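Local coordinates for protein beta-galactosidase (Geobacillus stearothermophilus, PDB 4OIF) that probably hydrolyses terminal non-reducing beta-D-galactose residues in beta-D-galactosides, as a zinc-containing, trimeric member of glycoside hydrolase family 42, at residues R173-L176 / K177-N181; D185-N188 / A189-T193; K225-V228 / T229-I233. All coordinates share one frame; numbering follows the deposited sequence. Where two conformers were deposited one is given.

Interaction 1: residues R173-L176 / K177-N181; sequences REWL and KKKYN
Glu174 and Lys177 meet one turn apart on the last stretch of a helix. Lys177 NZ lies 3.2 Å from Glu174 OE2 in a salt bridge. The ammonium comes to the syn side of the carboxylate, 29° out of its plane. Glu174 reaches it by folding at chi2 (-56°), while the lysine chain runs extended. Lys178 bends at its last torsion, which brings its NZ back to 3.9 Å from Glu174 CB.

On another side of the helix, Lys179 lies alongside Trp175, pointing the same way. Lys179 CD approaches Trp175 CH2 obliquely at 3.7 Å. Leu176 and Tyr180 form a similar pair. Leu176 CD2 sits at the edge of the tyrosine ring, in its plane, 3.6 Å from Tyr180 CE2. Lys179 CG lies over one face of that ring.

Under these side chains run the i to i+4 bonds of helix 166-179. Tyr180 N makes the last of the four here, 3.0 Å from Leu176 O. The helix then closes in a Schellman motif. Asn181, with positive phi, is its C-prime residue, and Asn181 N turns back to Lys178 O at 3.3 Å. His182 N bonds to Lys177 O.

Further out, Asp223 holds two side chains at this end: it forms a salt bridge with Lys179 NZ and accepts a hydrogen bond from Tyr180 OH. Arg173 NH1 forms a salt bridge with Glu170, and Trp175 NE1 bonds to Asp230 on helix 218-246. Leu176 is buried against Leu187 and Trp191 of helix 184-191, and against Trp203 and Ile206.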
loop_
_atom_site.group_PDB
_atom_site.type_symbol
_atom_site.label_atom_id
_atom_site.label_comp_id
_atom_site.label_asym_id
_atom_site.label_seq_id
_atom_site.Cartn_x
_atom_site.Cartn_y
_atom_site.Cartn_z
ATOM N N ARG A 173 -7.001 6.759 -32.172
ATOM C CA ARG A 173 -7.449 5.963 -33.311
ATOM C C ARG A 173 -6.876 6.469 -34.632
ATOM O O ARG A 173 -6.407 5.668 -35.448
ATOM C CB ARG A 173 -8.963 5.934 -33.379
ATOM C CG ARG A 173 -9.558 4.880 -32.490
ATOM C CD ARG A 173 -11.068 4.886 -32.538
ATOM N NE ARG A 173 -11.584 4.399 -31.272
ATOM C CZ ARG A 173 -12.230 5.155 -30.398
ATOM N NH1 ARG A 173 -12.488 6.426 -30.682
ATOM N NH2 ARG A 173 -12.642 4.631 -29.251
ATOM N N GLU A 174 -6.896 7.784 -34.841
ATOM C CA GLU A 174 -6.339 8.340 -36.076
ATOM C C GLU A 174 -4.833 8.106 -36.157
ATOM O O GLU A 174 -4.286 7.799 -37.230
ATOM C CB GLU A 174 -6.661 9.831 -36.193
ATOM C CG GLU A 174 -8.140 10.100 -36.469
ATOM C CD GLU A 174 -8.629 9.375 -37.719
ATOM O OE1 GLU A 174 -7.942 9.490 -38.766
ATOM O OE2 GLU A 174 -9.677 8.678 -37.647
ATOM N N TRP A 175 -4.179 8.218 -35.005
ATOM C CA TRP A 175 -2.753 7.944 -34.885
ATOM C C TRP A 175 -2.444 6.502 -35.287
ATOM O O TRP A 175 -1.484 6.234 -36.011
ATOM C CB TRP A 175 -2.296 8.213 -33.452
ATOM C CG TRP A 175 -0.821 8.099 -33.204
ATOM C CD1 TRP A 175 0.107 9.106 -33.286
ATOM C CD2 TRP A 175 -0.101 6.922 -32.793
ATOM N NE1 TRP A 175 1.350 8.624 -32.949
ATOM C CE2 TRP A 175 1.251 7.289 -32.650
ATOM C CE3 TRP A 175 -0.469 5.596 -32.540
ATOM C CZ2 TRP A 175 2.235 6.378 -32.269
ATOM C CZ3 TRP A 175 0.511 4.692 -32.157
ATOM C CH2 TRP A 175 1.849 5.087 -32.031
ATOM N N LEU A 176 -3.284 5.580 -34.831
ATOM C CA LEU A 176 -3.072 4.168 -35.101
ATOM C C LEU A 176 -3.336 3.861 -36.574
ATOM O O LEU A 176 -2.645 3.032 -37.177
ATOM C CB LEU A 176 -3.957 3.305 -34.189
ATOM C CG LEU A 176 -3.486 3.100 -32.736
ATOM C CD1 LEU A 176 -4.564 2.402 -31.936
ATOM C CD2 LEU A 176 -2.178 2.309 -32.651
ATOM N N LYS A 177 -4.335 4.521 -37.155
ATOM C CA LYS A 177 -4.603 4.338 -38.574
ATOM C C LYS A 177 -3.404 4.802 -39.405
ATOM O O LYS A 177 -2.995 4.102 -40.335
ATOM C CB LYS A 177 -5.870 5.077 -38.998
ATOM C CG LYS A 177 -7.136 4.470 -38.440
ATOM C CD LYS A 177 -8.309 5.304 -38.851
ATOM C CE LYS A 177 -9.597 4.793 -38.254
ATOM N NZ LYS A 177 -10.688 5.779 -38.463
ATOM N N LYS A 178 -2.839 5.965 -39.061
ATOM C CA LYS A 178 -1.629 6.414 -39.739
ATOM C C LYS A 178 -0.497 5.402 -39.568
ATOM O O LYS A 178 0.092 4.971 -40.549
ATOM C CB LYS A 178 -1.183 7.786 -39.234
ATOM C CG LYS A 178 -2.213 8.889 -39.488
ATOM C CD LYS A 178 -1.689 10.270 -39.084
ATOM C CE LYS A 178 -2.736 11.376 -39.285
ATOM N NZ LYS A 178 -3.727 11.473 -38.167
ATOM N N LYS A 179 -0.210 4.999 -38.334
ATOM C CA LYS A 179 0.921 4.100 -38.079
ATOM C C LYS A 179 0.832 2.761 -38.820
ATOM O O LYS A 179 1.844 2.194 -39.243
ATOM C CB LYS A 179 1.059 3.814 -36.584
ATOM C CG LYS A 179 2.151 2.793 -36.286
ATOM C CD LYS A 179 2.525 2.732 -34.815
ATOM C CE LYS A 179 3.693 1.781 -34.613
ATOM N NZ LYS A 179 4.245 1.839 -33.241
ATOM N N TYR A 180 -0.381 2.252 -38.967
ATOM C CA TYR A 180 -0.551 0.915 -39.500
ATOM C C TYR A 180 -1.198 0.946 -40.877
ATOM O O TYR A 180 -1.684 -0.064 -41.367
ATOM C CB TYR A 180 -1.365 0.066 -38.518
ATOM C CG TYR A 180 -0.612 -0.208 -37.234
ATOM C CD1 TYR A 180 0.374 -1.181 -37.194
ATOM C CD2 TYR A 180 -0.881 0.505 -36.069
ATOM C CE1 TYR A 180 1.070 -1.444 -36.041
ATOM C CE2 TYR A 180 -0.182 0.246 -34.900
ATOM C CZ TYR A 180 0.793 -0.732 -34.900
ATOM O OH TYR A 180 1.513 -1.013 -33.767
ATOM N N ASN A 181 -1.176 2.118 -41.498
ATOM C CA ASN A 181 -1.705 2.298 -42.843
ATOM C C ASN A 181 -3.138 1.790 -42.968
ATOM O O ASN A 181 -3.475 1.091 -43.918
ATOM C CB ASN A 181 -0.801 1.606 -43.869
ATOM C CG ASN A 181 -0.805 2.313 -45.219
ATOM O OD1 ASN A 181 -1.857 2.700 -45.737
ATOM N ND2 ASN A 181 0.380 2.507 -45.780
#

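Interaction 2: residues D185-N188 / A189-T193; sequences DALN and AAWWT
Leu187 lays its methyl CD2 over one face of the Trp191 indole, one helical turn on. CD2 is 3.7 Å from the centroid of the Trp191 six-membered ring, 22° off the normal, a CH-pi contact. The nearest ring atom is Trp191 CE3, 3.4 Å from Leu187 CD2. The second methyl, CD1, reaches the far rim of the same ring, at 4.0 Å from Trp191 CH2. With CG anti to its backbone nitrogen (chi1 -174°), the leucine branch leans along the helix toward the indole. Trp191 NE1 is bonded to Asp223, and Leu176 of helix 166-179 packs against both side chains.

Asn188 and Thr193 meet across the end of the helix, their side chains at about a right angle. Thr193 OG1 donates to Asn188 OD1; the modelled 2.5 Å is unusually short and its exact length is doubtful. The hydroxyl sits above the amide plane, 38° out of it. The threonine places OG1 between its own nitrogen and carbonyl carbon. A second bond runs from Thr193 N to Asn188 O, 3.2 Å long and nearly straight. Asn188 ND2 is taken by Tyr200 O.

Trp192 swings outward to Gln25 and Trp26 of a second subunit. With Thr193 N bonded to Asn188 O and a weak bond from Trp192 N to Ala189 O, the positive phi at Trp192 marks a Schellman motif, which ends helix 184-191.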
loop_
_atom_site.group_PDB
_atom_site.type_symbol
_atom_site.label_atom_id
_atom_site.label_comp_id
_atom_site.label_asym_id
_atom_site.label_seq_id
_atom_site.Cartn_x
_atom_site.Cartn_y
_atom_site.Cartn_z
ATOM N N ASP A 185 -5.557 -5.693 -39.913
ATOM C CA ASP A 185 -4.810 -6.953 -39.855
ATOM C C ASP A 185 -3.420 -6.709 -39.305
ATOM O O ASP A 185 -2.956 -7.449 -38.442
ATOM C CB ASP A 185 -4.692 -7.610 -41.227
ATOM C CG ASP A 185 -6.032 -8.008 -41.800
ATOM O OD1 ASP A 185 -7.027 -7.995 -41.046
ATOM O OD2 ASP A 185 -6.085 -8.334 -43.007
ATOM N N ALA A 186 -2.763 -5.664 -39.806
ATOM C CA ALA A 186 -1.427 -5.313 -39.356
ATOM C C ALA A 186 -1.414 -4.986 -37.874
ATOM O O ALA A 186 -0.573 -5.489 -37.146
ATOM C CB ALA A 186 -0.884 -4.142 -40.158
ATOM N N LEU A 187 -2.349 -4.152 -37.429
ATOM C CA LEU A 187 -2.425 -3.808 -36.021
ATOM C C LEU A 187 -2.591 -5.091 -35.183
ATOM O O LEU A 187 -1.783 -5.374 -34.286
ATOM C CB LEU A 187 -3.572 -2.823 -35.755
ATOM C CG LEU A 187 -3.650 -2.293 -34.309
ATOM C CD1 LEU A 187 -4.055 -0.816 -34.243
ATOM C CD2 LEU A 187 -4.599 -3.143 -33.484
ATOM N N ASN A 188 -3.621 -5.871 -35.506
ATOM C CA ASN A 188 -3.891 -7.133 -34.820
ATOM C C ASN A 188 -2.728 -8.129 -34.803
ATOM O O ASN A 188 -2.574 -8.879 -33.845
ATOM C CB ASN A 188 -5.116 -7.789 -35.440
ATOM C CG ASN A 188 -6.401 -7.200 -34.919
ATOM O OD1 ASN A 188 -6.529 -6.937 -33.726
ATOM N ND2 ASN A 188 -7.354 -6.962 -35.812
ATOM N N ALA A 189 -1.908 -8.119 -35.851
ATOM C CA ALA A 189 -0.742 -8.988 -35.930
ATOM C C ALA A 189 0.369 -8.469 -35.029
ATOM O O ALA A 189 0.990 -9.222 -34.292
ATOM C CB ALA A 189 -0.247 -9.095 -37.374
ATOM N N ALA A 190 0.608 -7.166 -35.102
ATOM C CA ALA A 190 1.612 -6.520 -34.277
ATOM C C ALA A 190 1.347 -6.717 -32.784
ATOM O O ALA A 190 2.272 -6.926 -32.008
ATOM C CB ALA A 190 1.675 -5.032 -34.607
ATOM N N TRP A 191 0.083 -6.639 -32.384
ATOM C CA TRP A 191 -0.260 -6.662 -30.961
ATOM C C TRP A 191 -0.575 -8.045 -30.429
ATOM O O TRP A 191 -0.798 -8.200 -29.223
ATOM C CB TRP A 191 -1.462 -5.773 -30.690
ATOM C CG TRP A 191 -1.193 -4.339 -30.811
ATOM C CD1 TRP A 191 -0.008 -3.742 -31.143
ATOM C CD2 TRP A 191 -2.128 -3.290 -30.596
ATOM N NE1 TRP A 191 -0.156 -2.375 -31.145
ATOM C CE2 TRP A 191 -1.450 -2.074 -30.812
ATOM C CE3 TRP A 191 -3.475 -3.257 -30.238
ATOM C CZ2 TRP A 191 -2.074 -0.847 -30.682
ATOM C CZ3 TRP A 191 -4.095 -2.041 -30.119
ATOM C CH2 TRP A 191 -3.398 -0.850 -30.338
ATOM N N TRP A 192 -0.622 -9.030 -31.329
ATOM C CA TRP A 192 -0.976 -10.420 -30.996
ATOM C C TRP A 192 -2.338 -10.496 -30.291
ATOM O O TRP A 192 -2.477 -11.117 -29.229
ATOM C CB TRP A 192 0.118 -11.067 -30.130
ATOM C CG TRP A 192 0.181 -12.568 -30.270
ATOM C CD1 TRP A 192 -0.322 -13.489 -29.406
ATOM C CD2 TRP A 192 0.760 -13.313 -31.358
ATOM N NE1 TRP A 192 -0.091 -14.759 -29.879
ATOM C CE2 TRP A 192 0.569 -14.681 -31.076
ATOM C CE3 TRP A 192 1.423 -12.955 -32.535
ATOM C CZ2 TRP A 192 1.016 -15.692 -31.924
ATOM C CZ3 TRP A 192 1.870 -13.956 -33.376
ATOM C CH2 TRP A 192 1.662 -15.312 -33.068
ATOM N N THR A 193 -3.342 -9.868 -30.891
ATOM C CA THR A 193 -4.642 -9.736 -30.249
ATOM C C THR A 193 -5.475 -11.010 -30.296
ATOM O O THR A 193 -6.513 -11.084 -29.635
ATOM C CB THR A 193 -5.470 -8.607 -30.873
ATOM O OG1 THR A 193 -5.532 -8.783 -32.290
ATOM C CG2 THR A 193 -4.840 -7.266 -30.557
#

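Interaction 3: residues K225-V228 / T229-I233; sequences KRFV and TDQTI
Helix 218-246 is a long helix of the catalytic TIM-barrel domain, and this contact spans two of its turns. Phe227 and Gln231 lie side by side, one turn apart. Gln231 CB stands over one face of the Phe227 ring, offset toward the rim, with CZ the closest ring atom at 3.8 Å. The distance from Gln231 CB to the Phe227 ring centroid is 4.1 Å, a CH-pi contact. The bend at Gln231 chi2 (70°) carries the amide past Phe227 CZ, its plane at 43° to the ring, and NE2 bonds to Thr125 OG1.

The carbonyl of Val228 is gripped twice. Thr232 N reaches Val228 O at 2.9 Å, and Thr232 OG1 reaches Val228 O at 2.8 Å from the opposite face of the carbonyl plane. Thr232 holds OG1 beside its own nitrogen (chi1 -66°), turned back to the preceding turn. This satisfies a buried hydroxyl within the helix.

A water links the turn at Lys225. It donates to Lys225 O at 2.8 Å and lies 2.7 Å from Thr229 OG1.

Phe227 packs edge-to-face with Trp175 and meets Phe172, both on helix 166-179, and its side chain lies about 5 Å from that of the zinc ligand Cys168. Arg226 forms a salt bridge with Glu420 of helix 419-427 and a hydrogen bond to Glu508 O, while Thr232 and Ile233 press on Phe274 of helix 271-274.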
loop_
_atom_site.group_PDB
_atom_site.type_symbol
_atom_site.label_atom_id
_atom_site.label_comp_id
_atom_site.label_asym_id
_atom_site.label_seq_id
_atom_site.Cartn_x
_atom_site.Cartn_y
_atom_site.Cartn_z
ATOM N N LYS A 225 1.753 4.716 -25.035
ATOM C CA LYS A 225 2.825 5.596 -24.573
ATOM C C LYS A 225 3.427 6.408 -25.734
ATOM O O LYS A 225 3.678 7.621 -25.595
ATOM C CB LYS A 225 3.900 4.786 -23.848
ATOM C CG LYS A 225 3.414 4.211 -22.521
ATOM C CD LYS A 225 4.510 3.452 -21.781
ATOM C CE LYS A 225 4.043 2.997 -20.401
ATOM N NZ LYS A 225 3.355 1.665 -20.400
ATOM N N ARG A 226 3.631 5.758 -26.877
ATOM C CA ARG A 226 4.150 6.450 -28.055
ATOM C C ARG A 226 3.212 7.580 -28.474
ATOM O O ARG A 226 3.652 8.674 -28.793
ATOM C CB ARG A 226 4.350 5.486 -29.221
ATOM C CG ARG A 226 5.486 4.493 -29.057
ATOM C CD ARG A 226 5.398 3.392 -30.106
ATOM N NE ARG A 226 6.612 2.587 -30.167
ATOM C CZ ARG A 226 6.633 1.267 -30.342
ATOM N NH1 ARG A 226 5.499 0.585 -30.466
ATOM N NH2 ARG A 226 7.794 0.622 -30.385
ATOM N N PHE A 227 1.916 7.314 -28.462
ATOM C CA PHE A 227 0.950 8.329 -28.839
ATOM C C PHE A 227 0.950 9.465 -27.843
ATOM O O PHE A 227 0.750 10.597 -28.213
ATOM C CB PHE A 227 -0.462 7.762 -28.947
ATOM C CG PHE A 227 -1.530 8.824 -28.939
ATOM C CD1 PHE A 227 -1.816 9.542 -30.083
ATOM C CD2 PHE A 227 -2.225 9.120 -27.784
ATOM C CE1 PHE A 227 -2.790 10.529 -30.077
ATOM C CE2 PHE A 227 -3.189 10.103 -27.772
ATOM C CZ PHE A 227 -3.478 10.805 -28.921
ATOM N N VAL A 228 1.151 9.158 -26.574
ATOM C CA VAL A 228 1.187 10.187 -25.552
ATOM C C VAL A 228 2.355 11.129 -25.843
ATOM O O VAL A 228 2.202 12.377 -25.816
ATOM C CB VAL A 228 1.307 9.570 -24.140
ATOM C CG1 VAL A 228 1.685 10.640 -23.112
ATOM C CG2 VAL A 228 -0.001 8.859 -23.767
ATOM N N THR A 229 3.508 10.537 -26.154
ATOM C CA THR A 229 4.650 11.350 -26.564
ATOM C C THR A 229 4.345 12.215 -27.802
ATOM O O THR A 229 4.527 13.441 -27.776
ATOM C CB THR A 229 5.883 10.479 -26.853
ATOM O OG1 THR A 229 6.433 10.031 -25.611
ATOM C CG2 THR A 229 6.949 11.281 -27.604
ATOM N N ASP A 230 3.856 11.581 -28.863
ATOM C CA ASP A 230 3.556 12.292 -30.098
ATOM C C ASP A 230 2.543 13.416 -29.907
ATOM O O ASP A 230 2.714 14.500 -30.433
ATOM C CB ASP A 230 3.049 11.328 -31.166
ATOM C CG ASP A 230 4.175 10.585 -31.862
ATOM O OD1 ASP A 230 5.349 10.947 -31.642
ATOM O OD2 ASP A 230 3.887 9.642 -32.633
ATOM N N GLN A 231 1.491 13.163 -29.148
ATOM C CA GLN A 231 0.456 14.144 -28.968
ATOM C C GLN A 231 0.949 15.300 -28.096
ATOM O O GLN A 231 0.578 16.472 -28.325
ATOM C CB GLN A 231 -0.800 13.479 -28.378
ATOM C CG GLN A 231 -2.041 14.367 -28.401
ATOM C CD GLN A 231 -2.625 14.625 -29.765
ATOM O OE1 GLN A 231 -1.911 14.794 -30.750
ATOM N NE2 GLN A 231 -3.953 14.675 -29.827
ATOM N N THR A 232 1.818 14.978 -27.136
ATOM C CA THR A 232 2.482 16.016 -26.341
ATOM C C THR A 232 3.353 16.924 -27.232
ATOM O O THR A 232 3.249 18.157 -27.178
ATOM C CB THR A 232 3.343 15.389 -25.228
ATOM O OG1 THR A 232 2.488 14.739 -24.291
ATOM C CG2 THR A 232 4.152 16.434 -24.500
ATOM N N ILE A 233 4.180 16.306 -28.078
ATOM C CA ILE A 233 5.034 17.056 -28.996
ATOM C C ILE A 233 4.214 17.909 -29.966
ATOM O O ILE A 233 4.524 19.079 -30.188
ATOM C CB ILE A 233 5.942 16.136 -29.796
ATOM C CG1 ILE A 233 6.905 15.418 -28.856
ATOM C CG2 ILE A 233 6.723 16.929 -30.835
ATOM C CD1 ILE A 233 7.937 14.541 -29.591
HETATM O O HOH W 1 4.951 9.023 -23.584
#

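The three contacts lie in series along the chain, on three successive helices. Interaction 1 touches both others, with centres 13 Å from each. Toward interaction 2 the contact is packing, with Leu176 CD2 3.7 Å from Trp191 CZ2. Toward interaction 3 it is mixed: besides the ring packing there is the hydrogen bond from Trp175 NE1 to Asp230 OD2, at 2.8 Å. Interactions 2 and 3 do not touch, their nearest atoms being about 6 Å apart. Asp223 serves side chains of all three: Lys179 and Tyr180, Trp191, and Arg226. The zinc lies closest to interaction 3, about 7 Å from the Gln231 side chain, against about 11 Å from that of Arg173 in interaction 1.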